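Local coordinates for BH1974 protein (Bacillus halodurans, PDB 3ON5) that probably acts as an XdhC/CoxI-type accessory protein of xanthine dehydrogenase-like oxidoreductases, combining an N-terminal family region with a C-terminal Rossmann domain, at residues Gly71-Asp76 and Val93-Ser98; Pro198-Ile203 and Glu287-Gly292; Val226-Arg231 and Ala252-Lys257. All blocks are in the same frame, centred on the assembly; numbering follows the deposited sequence.

How the interactions relate
Interactions 1 and 3 are buried and bring a helix against a β-sheet, whereas interaction 2 is a long ion pair between partly exposed residues. Interaction 1 belongs to the antiparallel sheet of the XdhC and CoxI region, on the opposite side of the chain's centre from the other two; its centre lies about 37 Å from that of interaction 2 and about 49 Å from that of interaction 3. Interactions 2 and 3 share the parallel Rossmann sheet, where strands 200-205 and 223-229 are neighbours. Each buried contact turns on an aromatic ring with a methyl over its face; in interaction 1 a carboxylate also takes its hydroxyl, in interaction 3 the neighbours are aliphatic.

Interaction 1: Gly71-Asp76 and Val93-Ser98; sequences GCLETD and VVYDLS
The first turn of helix 73-87 lies against strand 91-96, with the CA atoms of L73 and Y95 8.0 Å apart, the closest CA pair between 71-76 and 93-98. This is a helix laid back on the strand that follows it, and that strand is an edge strand, within this chain, of the five-stranded antiparallel sheet in the XdhC and CoxI family region. Y95 carries the contact, reaching from the strand towards the helix. Its ring stands with CG beside the backbone N and anti to the carbonyl carbon (chi1 -72°), which lays one face under L73 and carries the hydroxyl on to D76. L73 CD1 sits over this face, 3.7 Å from the centroid of the Y95 ring in a CH-pi contact, displaced towards the CG side, where CG itself is 3.5 Å away. The same methyl also meets L97 CD2 at 3.6 Å, so a single branch of L73 bridges two side chains of the 93-98 segment. L73 further touches I115 on strand 113-121, and the Y95 ring is packed by L77 and K80 from the next turns of the helix. T75, in the same turn as L73, packs on I79 of the second subunit. At its polar end the Y95 ring is joined to the helix one turn beyond L73, its OH donating to D76 OD2 at 2.6 Å. A phenylalanine in place of Y95 would probably keep the CH-pi packing but leave the D76 carboxylate without its hydroxyl partner, free to turn. The carboxylate plane of D76 is nearly perpendicular to the ring, 87° away, and Y95 OH meets OD2 on its anti side, 28° out of that plane.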
ATOM      1  N   GLY A  71     -18.904   9.965  -1.238  1.00 92.35           N
ATOM      2  CA  GLY A  71     -19.011  10.000  -2.691  1.00 92.45           C
ATOM      3  C   GLY A  71     -17.895  10.804  -3.333  1.00 94.58           C
ATOM      4  O   GLY A  71     -16.737  10.750  -2.892  1.00 93.38           O
ATOM      5  N   CYS A  72     -18.248  11.570  -4.383  1.00 90.11           N
ATOM      6  CA  CYS A  72     -17.327  12.402  -5.175  1.00 88.69           C
ATOM      7  C   CYS A  72     -17.338  13.871  -4.671  1.00 86.74           C
ATOM      8  O   CYS A  72     -16.709  14.750  -5.278  1.00 86.82           O
ATOM      9  CB  CYS A  72     -17.691  12.320  -6.657  1.00 90.83           C
ATOM     10  SG  CYS A  72     -19.444  12.622  -7.006  1.00 96.21           S
ATOM     11  N   LEU A  73     -18.041  14.114  -3.557  1.00 77.79           N
ATOM     12  CA  LEU A  73     -18.152  15.388  -2.851  1.00 75.23           C
ATOM     13  C   LEU A  73     -16.805  15.794  -2.263  1.00 77.37           C
ATOM     14  O   LEU A  73     -16.370  16.932  -2.448  1.00 76.68           O
ATOM     15  CB  LEU A  73     -19.203  15.233  -1.740  1.00 74.83           C
ATOM     16  CG  LEU A  73     -19.363  16.405  -0.783  1.00 78.94           C
ATOM     17  CD1 LEU A  73     -20.711  16.962  -0.870  1.00 80.23           C
ATOM     18  CD2 LEU A  73     -19.155  15.974   0.642  1.00 81.47           C
ATOM     19  N   GLU A  74     -16.143  14.839  -1.569  1.00 73.05           N
ATOM     20  CA  GLU A  74     -14.852  14.992  -0.902  1.00 71.49           C
ATOM     21  C   GLU A  74     -13.773  15.436  -1.882  1.00 73.75           C
ATOM     22  O   GLU A  74     -12.835  16.136  -1.490  1.00 73.67           O
ATOM     23  CB  GLU A  74     -14.420  13.684  -0.214  1.00 72.51           C
ATOM     24  CG  GLU A  74     -15.188  13.304   1.052  1.00 82.80           C
ATOM     25  CD  GLU A  74     -16.643  12.864   0.989  1.00107.34           C
ATOM     26  OE1 GLU A  74     -17.147  12.568  -0.119  1.00111.97           O
ATOM     27  OE2 GLU A  74     -17.263  12.755   2.072  1.00 93.09           O
ATOM     28  N   THR A  75     -13.946  15.054  -3.154  1.00 69.12           N
ATOM     29  CA  THR A  75     -13.043  15.358  -4.258  1.00 68.73           C
ATOM     30  C   THR A  75     -13.107  16.867  -4.571  1.00 69.70           C
ATOM     31  O   THR A  75     -12.060  17.468  -4.824  1.00 68.22           O
ATOM     32  CB  THR A  75     -13.408  14.490  -5.474  1.00 81.24           C
ATOM     33  OG1 THR A  75     -13.605  13.127  -5.058  1.00 79.28           O
ATOM     34  CG2 THR A  75     -12.352  14.553  -6.569  1.00 84.69           C
ATOM     35  N   ASP A  76     -14.326  17.474  -4.526  1.00 64.93           N
ATOM     36  CA  ASP A  76     -14.536  18.905  -4.791  1.00 63.93           C
ATOM     37  C   ASP A  76     -14.113  19.752  -3.578  1.00 62.83           C
ATOM     38  O   ASP A  76     -13.452  20.785  -3.750  1.00 62.51           O
ATOM     39  CB  ASP A  76     -15.999  19.204  -5.160  1.00 66.85           C
ATOM     40  CG  ASP A  76     -16.241  20.641  -5.601  1.00 81.13           C
ATOM     41  OD1 ASP A  76     -15.555  21.098  -6.546  1.00 82.04           O
ATOM     42  OD2 ASP A  76     -17.142  21.292  -5.033  1.00 90.48           O
ATOM     43  N   VAL A  93     -20.094  26.136   1.327  1.00 54.40           N
ATOM     44  CA  VAL A  93     -20.327  25.521   0.028  1.00 53.29           C
ATOM     45  C   VAL A  93     -21.600  24.711   0.151  1.00 56.61           C
ATOM     46  O   VAL A  93     -21.756  23.969   1.115  1.00 55.89           O
ATOM     47  CB  VAL A  93     -19.122  24.684  -0.482  1.00 55.13           C
ATOM     48  CG1 VAL A  93     -19.322  24.277  -1.941  1.00 55.23           C
ATOM     49  CG2 VAL A  93     -17.815  25.463  -0.347  1.00 54.08           C
ATOM     50  N   VAL A  94     -22.531  24.898  -0.790  1.00 54.11           N
ATOM     51  CA  VAL A  94     -23.803  24.166  -0.802  1.00 53.72           C
ATOM     52  C   VAL A  94     -23.730  23.118  -1.907  1.00 57.24           C
ATOM     53  O   VAL A  94     -23.316  23.421  -3.033  1.00 56.39           O
ATOM     54  CB  VAL A  94     -25.042  25.078  -0.946  1.00 58.04           C
ATOM     55  CG1 VAL A  94     -26.327  24.272  -0.830  1.00 58.39           C
ATOM     56  CG2 VAL A  94     -25.026  26.180   0.113  1.00 58.13           C
ATOM     57  N   TYR A  95     -24.104  21.880  -1.561  1.00 53.80           N
ATOM     58  CA  TYR A  95     -24.091  20.757  -2.478  1.00 52.83           C
ATOM     59  C   TYR A  95     -25.446  20.125  -2.656  1.00 55.85           C
ATOM     60  O   TYR A  95     -25.975  19.562  -1.699  1.00 54.43           O
ATOM     61  CB  TYR A  95     -23.133  19.686  -1.967  1.00 52.97           C
ATOM     62  CG  TYR A  95     -21.685  20.056  -2.097  1.00 55.87           C
ATOM     63  CD1 TYR A  95     -20.992  19.820  -3.280  1.00 57.65           C
ATOM     64  CD2 TYR A  95     -20.980  20.578  -1.014  1.00 57.17           C
ATOM     65  CE1 TYR A  95     -19.642  20.124  -3.397  1.00 58.17           C
ATOM     66  CE2 TYR A  95     -19.625  20.881  -1.116  1.00 57.69           C
ATOM     67  CZ  TYR A  95     -18.963  20.660  -2.317  1.00 67.20           C
ATOM     68  OH  TYR A  95     -17.636  20.967  -2.464  1.00 70.49           O
ATOM     69  N   ASP A  96     -25.997  20.159  -3.886  1.00 54.62           N
ATOM     70  CA  ASP A  96     -27.213  19.398  -4.174  1.00 56.76           C
ATOM     71  C   ASP A  96     -26.765  17.970  -4.433  1.00 61.84           C
ATOM     72  O   ASP A  96     -26.202  17.706  -5.506  1.00 61.03           O
ATOM     73  CB  ASP A  96     -28.020  19.987  -5.346  1.00 60.78           C
ATOM     74  CG  ASP A  96     -29.379  19.331  -5.559  1.00 73.19           C
ATOM     75  OD1 ASP A  96     -29.797  18.509  -4.687  1.00 72.64           O
ATOM     76  OD2 ASP A  96     -30.065  19.698  -6.549  1.00 81.63           O
ATOM     77  N   LEU A  97     -26.907  17.062  -3.461  1.00 59.67           N
ATOM     78  CA  LEU A  97     -26.372  15.705  -3.591  1.00 59.52           C
ATOM     79  C   LEU A  97     -27.106  14.868  -4.640  1.00 68.88           C
ATOM     80  O   LEU A  97     -26.529  13.894  -5.124  1.00 69.15           O
ATOM     81  CB  LEU A  97     -26.400  14.969  -2.251  1.00 58.58           C
ATOM     82  CG  LEU A  97     -25.580  15.628  -1.108  1.00 61.51           C
ATOM     83  CD1 LEU A  97     -25.597  14.758   0.142  1.00 62.16           C
ATOM     84  CD2 LEU A  97     -24.125  15.901  -1.515  1.00 57.65           C
ATOM     85  N   SER A  98     -28.332  15.259  -5.022  1.00 70.00           N
ATOM     86  CA  SER A  98     -29.154  14.571  -6.018  1.00 72.93           C
ATOM     87  C   SER A  98     -28.635  14.847  -7.443  1.00 81.39           C
ATOM     88  O   SER A  98     -28.417  13.906  -8.209  1.00 81.06           O
ATOM     89  CB  SER A  98     -30.608  15.003  -5.877  1.00 77.87           C
ATOM     90  OG  SER A  98     -30.775  16.405  -6.007  1.00 82.95           O
TER

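Interaction 2: Pro198-Ile203 and Glu287-Gly292; sequences PKERLI and ELRYIG
R289 extends its guanidinium group across the end of E200, its NH1 coming within 3.7 Å of E200 OE1. The pair is a long salt bridge without a hydrogen bond. The two side chains cross at about a right angle and their flat ends are turned 87° from each other, so the carboxylate does not meet the guanidinium as a coplanar, two-pronged pair. NH1 alone makes the approach, with E200 CD 4.1 Å from it; the attraction is probably mainly electrostatic and weakly directional. Each chain bends at its second torsion, E200 at -62° and R289 at 78°, and these bends help bring the charged ends together although the two CA atoms are 10.5 Å apart. The span is needed because strand 265-268 runs between the two strands. F265 of that strand is touched by R289, while I341 of helix 326-343 touches R289 as well. Deeper in, L202 and Y290 come no closer than 5.3 Å, measured from L202 CD1 to Y290 CD2, and are joined indirectly: both pack on F265 and on L337 of the same helix. Y290 OH is hydrogen-bonded to Q336 OE1 there. The charged pair therefore lies at the margin of an apolar layer between sheet and helix, joining residues 198-203 and 287-292, whose strands are not adjacent in the sheet. A six-stranded parallel sheet of order 3-2-1-4-5-6, with 265-268 between these two strands and a helix packed over them, is as expected of the XdhC Rossmann domain.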
ATOM      1  N   PRO A 198     -16.875  15.098  26.380  1.00 50.95           N
ATOM      2  CA  PRO A 198     -15.906  13.990  26.491  1.00 48.71           C
ATOM      3  C   PRO A 198     -16.576  12.645  26.159  1.00 49.26           C
ATOM      4  O   PRO A 198     -17.804  12.556  26.019  1.00 49.48           O
ATOM      5  CB  PRO A 198     -15.437  14.062  27.955  1.00 50.99           C
ATOM      6  CG  PRO A 198     -16.087  15.292  28.549  1.00 56.47           C
ATOM      7  CD  PRO A 198     -17.297  15.564  27.716  1.00 52.87           C
ATOM      8  N   LYS A 199     -15.771  11.602  26.008  1.00 42.63           N
ATOM      9  CA  LYS A 199     -16.274  10.266  25.693  1.00 40.90           C
ATOM     10  C   LYS A 199     -17.245   9.713  26.763  1.00 45.27           C
ATOM     11  O   LYS A 199     -17.069   9.928  27.961  1.00 47.65           O
ATOM     12  CB  LYS A 199     -15.099   9.279  25.542  1.00 40.76           C
ATOM     13  CG  LYS A 199     -14.350   9.398  24.245  1.00 39.40           C
ATOM     14  CD  LYS A 199     -13.290   8.343  24.165  1.00 46.58           C
ATOM     15  CE  LYS A 199     -12.632   8.302  22.812  1.00 56.51           C
ATOM     16  NZ  LYS A 199     -11.602   7.231  22.758  1.00 75.45           N
ATOM     17  N   GLU A 200     -18.241   8.979  26.313  1.00 40.38           N
ATOM     18  CA  GLU A 200     -19.157   8.245  27.168  1.00 40.63           C
ATOM     19  C   GLU A 200     -18.378   7.129  27.824  1.00 47.20           C
ATOM     20  O   GLU A 200     -17.497   6.542  27.185  1.00 47.45           O
ATOM     21  CB  GLU A 200     -20.362   7.710  26.369  1.00 42.39           C
ATOM     22  CG  GLU A 200     -21.250   8.783  25.743  1.00 52.51           C
ATOM     23  CD  GLU A 200     -21.955   9.763  26.670  1.00 78.41           C
ATOM     24  OE1 GLU A 200     -22.034   9.508  27.893  1.00 80.05           O
ATOM     25  OE2 GLU A 200     -22.480  10.774  26.151  1.00 76.07           O
ATOM     26  N   ARG A 201     -18.623   6.881  29.118  1.00 44.14           N
ATOM     27  CA  ARG A 201     -17.873   5.863  29.841  1.00 42.20           C
ATOM     28  C   ARG A 201     -18.634   4.571  29.922  1.00 43.27           C
ATOM     29  O   ARG A 201     -19.835   4.574  30.153  1.00 43.48           O
ATOM     30  CB  ARG A 201     -17.544   6.359  31.233  1.00 42.94           C
ATOM     31  CG  ARG A 201     -16.153   6.931  31.339  1.00 52.63           C
ATOM     32  CD  ARG A 201     -16.069   8.044  32.348  1.00 55.60           C
ATOM     33  NE  ARG A 201     -16.563   7.723  33.687  1.00 59.03           N
ATOM     34  CZ  ARG A 201     -15.779   7.509  34.734  1.00 68.45           C
ATOM     35  NH1 ARG A 201     -14.454   7.545  34.596  1.00 56.33           N
ATOM     36  NH2 ARG A 201     -16.310   7.295  35.942  1.00 41.73           N
ATOM     37  N   LEU A 202     -17.918   3.464  29.709  1.00 38.30           N
ATOM     38  CA  LEU A 202     -18.432   2.106  29.809  1.00 38.21           C
ATOM     39  C   LEU A 202     -17.583   1.357  30.804  1.00 43.00           C
ATOM     40  O   LEU A 202     -16.404   1.079  30.537  1.00 42.48           O
ATOM     41  CB  LEU A 202     -18.467   1.401  28.453  1.00 37.79           C
ATOM     42  CG  LEU A 202     -18.986  -0.034  28.456  1.00 42.04           C
ATOM     43  CD1 LEU A 202     -20.472  -0.074  28.737  1.00 42.21           C
ATOM     44  CD2 LEU A 202     -18.680  -0.715  27.142  1.00 42.65           C
ATOM     45  N   ILE A 203     -18.171   1.094  31.986  1.00 39.99           N
ATOM     46  CA  ILE A 203     -17.514   0.439  33.112  1.00 39.36           C
ATOM     47  C   ILE A 203     -17.916  -1.029  33.075  1.00 42.53           C
ATOM     48  O   ILE A 203     -19.082  -1.367  33.299  1.00 43.26           O
ATOM     49  CB  ILE A 203     -17.871   1.152  34.448  1.00 43.27           C
ATOM     50  CG1 ILE A 203     -17.646   2.679  34.323  1.00 42.62           C
ATOM     51  CG2 ILE A 203     -17.083   0.534  35.638  1.00 44.22           C
ATOM     52  CD1 ILE A 203     -18.138   3.535  35.397  1.00 59.63           C
ATOM     53  N   GLU A 287     -28.336   6.656  40.799  1.00 79.23           N
ATOM     54  CA  GLU A 287     -28.978   6.988  39.517  1.00 79.45           C
ATOM     55  C   GLU A 287     -28.013   6.633  38.404  1.00 81.24           C
ATOM     56  O   GLU A 287     -26.863   7.079  38.467  1.00 80.06           O
ATOM     57  CB  GLU A 287     -29.379   8.476  39.465  1.00 81.95           C
ATOM     58  N   LEU A 288     -28.410   5.772  37.444  1.00 76.05           N
ATOM     59  CA  LEU A 288     -27.485   5.378  36.365  1.00 72.12           C
ATOM     60  C   LEU A 288     -28.157   5.376  35.009  1.00 74.13           C
ATOM     61  O   LEU A 288     -29.342   5.049  34.884  1.00 77.01           O
ATOM     62  CB  LEU A 288     -26.865   3.992  36.606  1.00 70.88           C
ATOM     63  CG  LEU A 288     -25.503   3.962  37.269  1.00 73.41           C
ATOM     64  CD1 LEU A 288     -25.297   2.668  37.998  1.00 74.04           C
ATOM     65  CD2 LEU A 288     -24.397   4.202  36.266  1.00 72.40           C
ATOM     66  N   ARG A 289     -27.369   5.733  33.991  1.00 65.19           N
ATOM     67  CA  ARG A 289     -27.764   5.772  32.592  1.00 62.95           C
ATOM     68  C   ARG A 289     -28.170   4.376  32.115  1.00 62.51           C
ATOM     69  O   ARG A 289     -29.215   4.220  31.479  1.00 62.62           O
ATOM     70  CB  ARG A 289     -26.573   6.312  31.775  1.00 61.82           C
ATOM     71  CG  ARG A 289     -26.809   6.553  30.298  1.00 74.25           C
ATOM     72  CD  ARG A 289     -27.568   7.828  29.985  1.00 91.89           C
ATOM     73  NE  ARG A 289     -27.651   8.066  28.543  1.00100.60           N
ATOM     74  CZ  ARG A 289     -26.729   8.719  27.840  1.00113.07           C
ATOM     75  NH1 ARG A 289     -25.640   9.194  28.437  1.00 98.44           N
ATOM     76  NH2 ARG A 289     -26.882   8.890  26.534  1.00 99.28           N
ATOM     77  N   TYR A 290     -27.358   3.355  32.483  1.00 55.39           N
ATOM     78  CA  TYR A 290     -27.518   1.974  32.037  1.00 53.23           C
ATOM     79  C   TYR A 290     -26.832   0.948  32.955  1.00 54.78           C
ATOM     80  O   TYR A 290     -25.690   1.185  33.349  1.00 54.68           O
ATOM     81  CB  TYR A 290     -26.869   1.907  30.636  1.00 50.72           C
ATOM     82  CG  TYR A 290     -26.785   0.543  30.003  1.00 49.89           C
ATOM     83  CD1 TYR A 290     -27.823   0.055  29.224  1.00 52.70           C
ATOM     84  CD2 TYR A 290     -25.633  -0.227  30.113  1.00 49.03           C
ATOM     85  CE1 TYR A 290     -27.736  -1.186  28.602  1.00 53.33           C
ATOM     86  CE2 TYR A 290     -25.545  -1.483  29.521  1.00 49.77           C
ATOM     87  CZ  TYR A 290     -26.594  -1.950  28.753  1.00 58.16           C
ATOM     88  OH  TYR A 290     -26.512  -3.170  28.142  1.00 61.95           O
ATOM     89  N   ILE A 291     -27.502  -0.209  33.234  1.00 49.59           N
ATOM     90  CA  ILE A 291     -26.975  -1.377  33.969  1.00 48.68           C
ATOM     91  C   ILE A 291     -27.361  -2.613  33.174  1.00 52.18           C
ATOM     92  O   ILE A 291     -28.545  -2.916  33.030  1.00 50.92           O
ATOM     93  CB  ILE A 291     -27.384  -1.521  35.465  1.00 53.43           C
ATOM     94  CG1 ILE A 291     -27.104  -0.251  36.288  1.00 53.60           C
ATOM     95  CG2 ILE A 291     -26.719  -2.771  36.096  1.00 53.51           C
ATOM     96  CD1 ILE A 291     -27.785  -0.267  37.654  1.00 61.77           C
ATOM     97  N   GLY A 292     -26.363  -3.273  32.620  1.00 50.04           N
ATOM     98  CA  GLY A 292     -26.574  -4.472  31.828  1.00 51.74           C
ATOM     99  C   GLY A 292     -25.941  -5.649  32.529  1.00 59.45           C
ATOM    100  O   GLY A 292     -24.769  -5.571  32.914  1.00 57.89           O
TER

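Interaction 3: Val226-Arg231 and Ala252-Lys257; sequences VVTDWR and ADFLRK
D229 OD1, one residue beyond the T228 that faces F254, is gripped twice by R231. The backbone N of R231 reaches the anti lone pair of D229 OD1 at 2.8 Å, closing an Asx turn, while R231 NE takes its syn lone pair at 2.9 Å and is nearly straight at 167°. R231 NH2 completes a side-on, two-nitrogen salt bridge to D229 OD2 at 2.8 Å, the carboxylate lying close to the guanidinium plane. With A207 N also bonded to OD2, the carboxylate is held firmly on the last residue of strand 223-229, the second strand of the Rossmann domain.

One residue back, at T228, the contact turns apolar. T228 CG2 stands squarely over the centre of the F254 ring, 3.7 Å from its centroid and 8° off the normal, a CH-pi contact. T228 OG1 has a different task: its hydroxyl is hydrogen-bonded to I247 O, which satisfies the buried oxygen and fixes the rotation that presents CG2 to the ring. V226, on the same side of the strand, comes to the rim instead, its CG1 3.9 Å from F254 CZ. F254 swings out with CG anti to its backbone N (chi1 -178°), which carries the ring from the helix to the sheet.

There it stacks with F258 and touches I203 and I247, and its ring stands nearly perpendicular to that of F205. Helix 251-257 thus rests on three adjacent parallel strands, 200-205, 223-229 and 245-248, through F254.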
ATOM      1  N   VAL A 226     -13.403   1.095  30.852  1.00 39.07           N
ATOM      2  CA  VAL A 226     -12.796   0.719  32.124  1.00 39.98           C
ATOM      3  C   VAL A 226     -13.140  -0.756  32.352  1.00 45.07           C
ATOM      4  O   VAL A 226     -14.316  -1.127  32.367  1.00 46.32           O
ATOM      5  CB  VAL A 226     -13.197   1.630  33.345  1.00 44.11           C
ATOM      6  CG1 VAL A 226     -12.646   1.089  34.663  1.00 44.14           C
ATOM      7  CG2 VAL A 226     -12.748   3.070  33.131  1.00 43.15           C
ATOM      8  N   VAL A 227     -12.107  -1.590  32.476  1.00 40.10           N
ATOM      9  CA  VAL A 227     -12.213  -3.021  32.763  1.00 39.29           C
ATOM     10  C   VAL A 227     -11.729  -3.244  34.160  1.00 43.49           C
ATOM     11  O   VAL A 227     -10.623  -2.807  34.494  1.00 43.15           O
ATOM     12  CB  VAL A 227     -11.442  -3.914  31.758  1.00 41.89           C
ATOM     13  CG1 VAL A 227     -11.568  -5.396  32.133  1.00 42.88           C
ATOM     14  CG2 VAL A 227     -11.894  -3.664  30.329  1.00 40.02           C
ATOM     15  N   THR A 228     -12.540  -3.921  34.987  1.00 40.25           N
ATOM     16  CA  THR A 228     -12.145  -4.252  36.356  1.00 39.37           C
ATOM     17  C   THR A 228     -12.527  -5.723  36.644  1.00 41.79           C
ATOM     18  O   THR A 228     -13.571  -6.221  36.205  1.00 39.57           O
ATOM     19  CB  THR A 228     -12.718  -3.279  37.382  1.00 43.99           C
ATOM     20  OG1 THR A 228     -12.308  -3.680  38.703  1.00 49.31           O
ATOM     21  CG2 THR A 228     -14.229  -3.113  37.284  1.00 40.28           C
ATOM     22  N   ASP A 229     -11.605  -6.415  37.325  1.00 39.20           N
ATOM     23  CA  ASP A 229     -11.690  -7.806  37.757  1.00 40.45           C
ATOM     24  C   ASP A 229     -10.685  -7.999  38.902  1.00 47.02           C
ATOM     25  O   ASP A 229      -9.768  -7.189  39.063  1.00 45.01           O
ATOM     26  CB  ASP A 229     -11.444  -8.760  36.580  1.00 42.12           C
ATOM     27  CG  ASP A 229     -11.827 -10.212  36.814  1.00 50.78           C
ATOM     28  OD1 ASP A 229     -11.091 -10.908  37.534  1.00 49.05           O
ATOM     29  OD2 ASP A 229     -12.796 -10.679  36.182  1.00 57.69           O
ATOM     30  N   TRP A 230     -10.890  -9.027  39.728  1.00 46.12           N
ATOM     31  CA  TRP A 230     -10.075  -9.315  40.901  1.00 46.78           C
ATOM     32  C   TRP A 230      -8.963 -10.336  40.587  1.00 51.09           C
ATOM     33  O   TRP A 230      -8.147 -10.619  41.461  1.00 52.22           O
ATOM     34  CB  TRP A 230     -10.992  -9.843  42.012  1.00 47.17           C
ATOM     35  CG  TRP A 230     -11.689 -11.127  41.681  1.00 48.99           C
ATOM     36  CD1 TRP A 230     -11.335 -12.372  42.098  1.00 53.06           C
ATOM     37  CD2 TRP A 230     -12.877 -11.290  40.883  1.00 48.94           C
ATOM     38  NE1 TRP A 230     -12.217 -13.304  41.606  1.00 53.51           N
ATOM     39  CE2 TRP A 230     -13.173 -12.668  40.856  1.00 54.52           C
ATOM     40  CE3 TRP A 230     -13.735 -10.402  40.203  1.00 49.08           C
ATOM     41  CZ2 TRP A 230     -14.265 -13.183  40.152  1.00 54.28           C
ATOM     42  CZ3 TRP A 230     -14.808 -10.915  39.495  1.00 50.74           C
ATOM     43  CH2 TRP A 230     -15.063 -12.288  39.474  1.00 52.88           C
ATOM     44  N   ARG A 231      -8.924 -10.869  39.344  1.00 46.84           N
ATOM     45  CA  ARG A 231      -7.991 -11.912  38.879  1.00 46.66           C
ATOM     46  C   ARG A 231      -6.910 -11.320  37.951  1.00 51.24           C
ATOM     47  O   ARG A 231      -7.157 -11.080  36.763  1.00 50.14           O
ATOM     48  CB  ARG A 231      -8.779 -13.006  38.168  1.00 43.22           C
ATOM     49  CG  ARG A 231      -9.785 -13.670  39.105  1.00 44.98           C
ATOM     50  CD  ARG A 231     -10.766 -14.518  38.365  1.00 39.27           C
ATOM     51  NE  ARG A 231     -11.538 -13.735  37.407  1.00 50.64           N
ATOM     52  CZ  ARG A 231     -12.498 -14.240  36.651  1.00 69.34           C
ATOM     53  NH1 ARG A 231     -12.826 -15.523  36.754  1.00 62.84           N
ATOM     54  NH2 ARG A 231     -13.140 -13.467  35.783  1.00 52.42           N
ATOM     55  N   ALA A 252     -16.008  -4.791  45.501  1.00 51.64           N
ATOM     56  CA  ALA A 252     -16.269  -3.992  46.690  1.00 52.51           C
ATOM     57  C   ALA A 252     -15.229  -2.887  46.879  1.00 56.78           C
ATOM     58  O   ALA A 252     -15.584  -1.811  47.359  1.00 57.19           O
ATOM     59  CB  ALA A 252     -16.295  -4.883  47.918  1.00 54.64           C
ATOM     60  N   ASP A 253     -13.955  -3.152  46.529  1.00 52.76           N
ATOM     61  CA  ASP A 253     -12.884  -2.163  46.633  1.00 51.75           C
ATOM     62  C   ASP A 253     -12.985  -1.182  45.509  1.00 51.62           C
ATOM     63  O   ASP A 253     -12.811   0.001  45.734  1.00 50.12           O
ATOM     64  CB  ASP A 253     -11.517  -2.830  46.627  1.00 54.59           C
ATOM     65  CG  ASP A 253     -11.204  -3.581  47.884  1.00 73.46           C
ATOM     66  OD1 ASP A 253     -11.431  -3.026  48.978  1.00 78.87           O
ATOM     67  OD2 ASP A 253     -10.637  -4.683  47.780  1.00 82.70           O
ATOM     68  N   PHE A 254     -13.267  -1.669  44.296  1.00 47.59           N
ATOM     69  CA  PHE A 254     -13.433  -0.822  43.129  1.00 45.97           C
ATOM     70  C   PHE A 254     -14.532   0.206  43.368  1.00 50.26           C
ATOM     71  O   PHE A 254     -14.268   1.391  43.233  1.00 49.22           O
ATOM     72  CB  PHE A 254     -13.749  -1.663  41.898  1.00 46.32           C
ATOM     73  CG  PHE A 254     -13.899  -0.859  40.636  1.00 45.74           C
ATOM     74  CD1 PHE A 254     -12.796  -0.581  39.833  1.00 47.44           C
ATOM     75  CD2 PHE A 254     -15.151  -0.424  40.219  1.00 46.88           C
ATOM     76  CE1 PHE A 254     -12.943   0.128  38.638  1.00 46.64           C
ATOM     77  CE2 PHE A 254     -15.294   0.294  39.035  1.00 48.66           C
ATOM     78  CZ  PHE A 254     -14.194   0.549  38.239  1.00 45.42           C
ATOM     79  N   LEU A 255     -15.725  -0.245  43.792  1.00 47.67           N
ATOM     80  CA  LEU A 255     -16.913   0.583  44.056  1.00 47.55           C
ATOM     81  C   LEU A 255     -16.645   1.603  45.170  1.00 53.28           C
ATOM     82  O   LEU A 255     -17.168   2.721  45.121  1.00 54.85           O
ATOM     83  CB  LEU A 255     -18.115  -0.295  44.421  1.00 47.85           C
ATOM     84  CG  LEU A 255     -18.617  -1.214  43.296  1.00 50.03           C
ATOM     85  CD1 LEU A 255     -19.496  -2.294  43.838  1.00 50.39           C
ATOM     86  CD2 LEU A 255     -19.250  -0.451  42.137  1.00 50.11           C
ATOM     87  N   ARG A 256     -15.796   1.254  46.135  1.00 49.31           N
ATOM     88  CA  ARG A 256     -15.411   2.192  47.187  1.00 49.82           C
ATOM     89  C   ARG A 256     -14.497   3.301  46.616  1.00 56.80           C
ATOM     90  O   ARG A 256     -14.724   4.477  46.880  1.00 58.87           O
ATOM     91  CB  ARG A 256     -14.699   1.468  48.345  1.00 44.30           C
ATOM     92  CG  ARG A 256     -14.409   2.394  49.515  1.00 54.71           C
ATOM     93  CD  ARG A 256     -13.524   1.818  50.612  1.00 62.14           C
ATOM     94  NE  ARG A 256     -12.111   1.763  50.220  1.00 67.18           N
ATOM     95  CZ  ARG A 256     -11.461   0.653  49.891  1.00 75.89           C
ATOM     96  NH1 ARG A 256     -12.066  -0.525  49.956  1.00 63.25           N
ATOM     97  NH2 ARG A 256     -10.179   0.706  49.550  1.00 63.90           N
ATOM     98  N   LYS A 257     -13.491   2.914  45.820  1.00 51.97           N
ATOM     99  CA  LYS A 257     -12.446   3.778  45.322  1.00 50.97           C
ATOM    100  C   LYS A 257     -12.842   4.523  44.030  1.00 56.21           C
ATOM    101  O   LYS A 257     -12.659   5.733  43.992  1.00 56.31           O
ATOM    102  CB  LYS A 257     -11.172   2.950  45.087  1.00 51.77           C
ATOM    103  CG  LYS A 257     -10.532   2.488  46.414  1.00 56.71           C
ATOM    104  CD  LYS A 257      -9.720   1.159  46.349  1.00 71.12           C
ATOM    105  CE  LYS A 257      -8.368   1.148  45.674  1.00 82.74           C
ATOM    106  NZ  LYS A 257      -7.691  -0.170  45.831  1.00 89.93           N
TER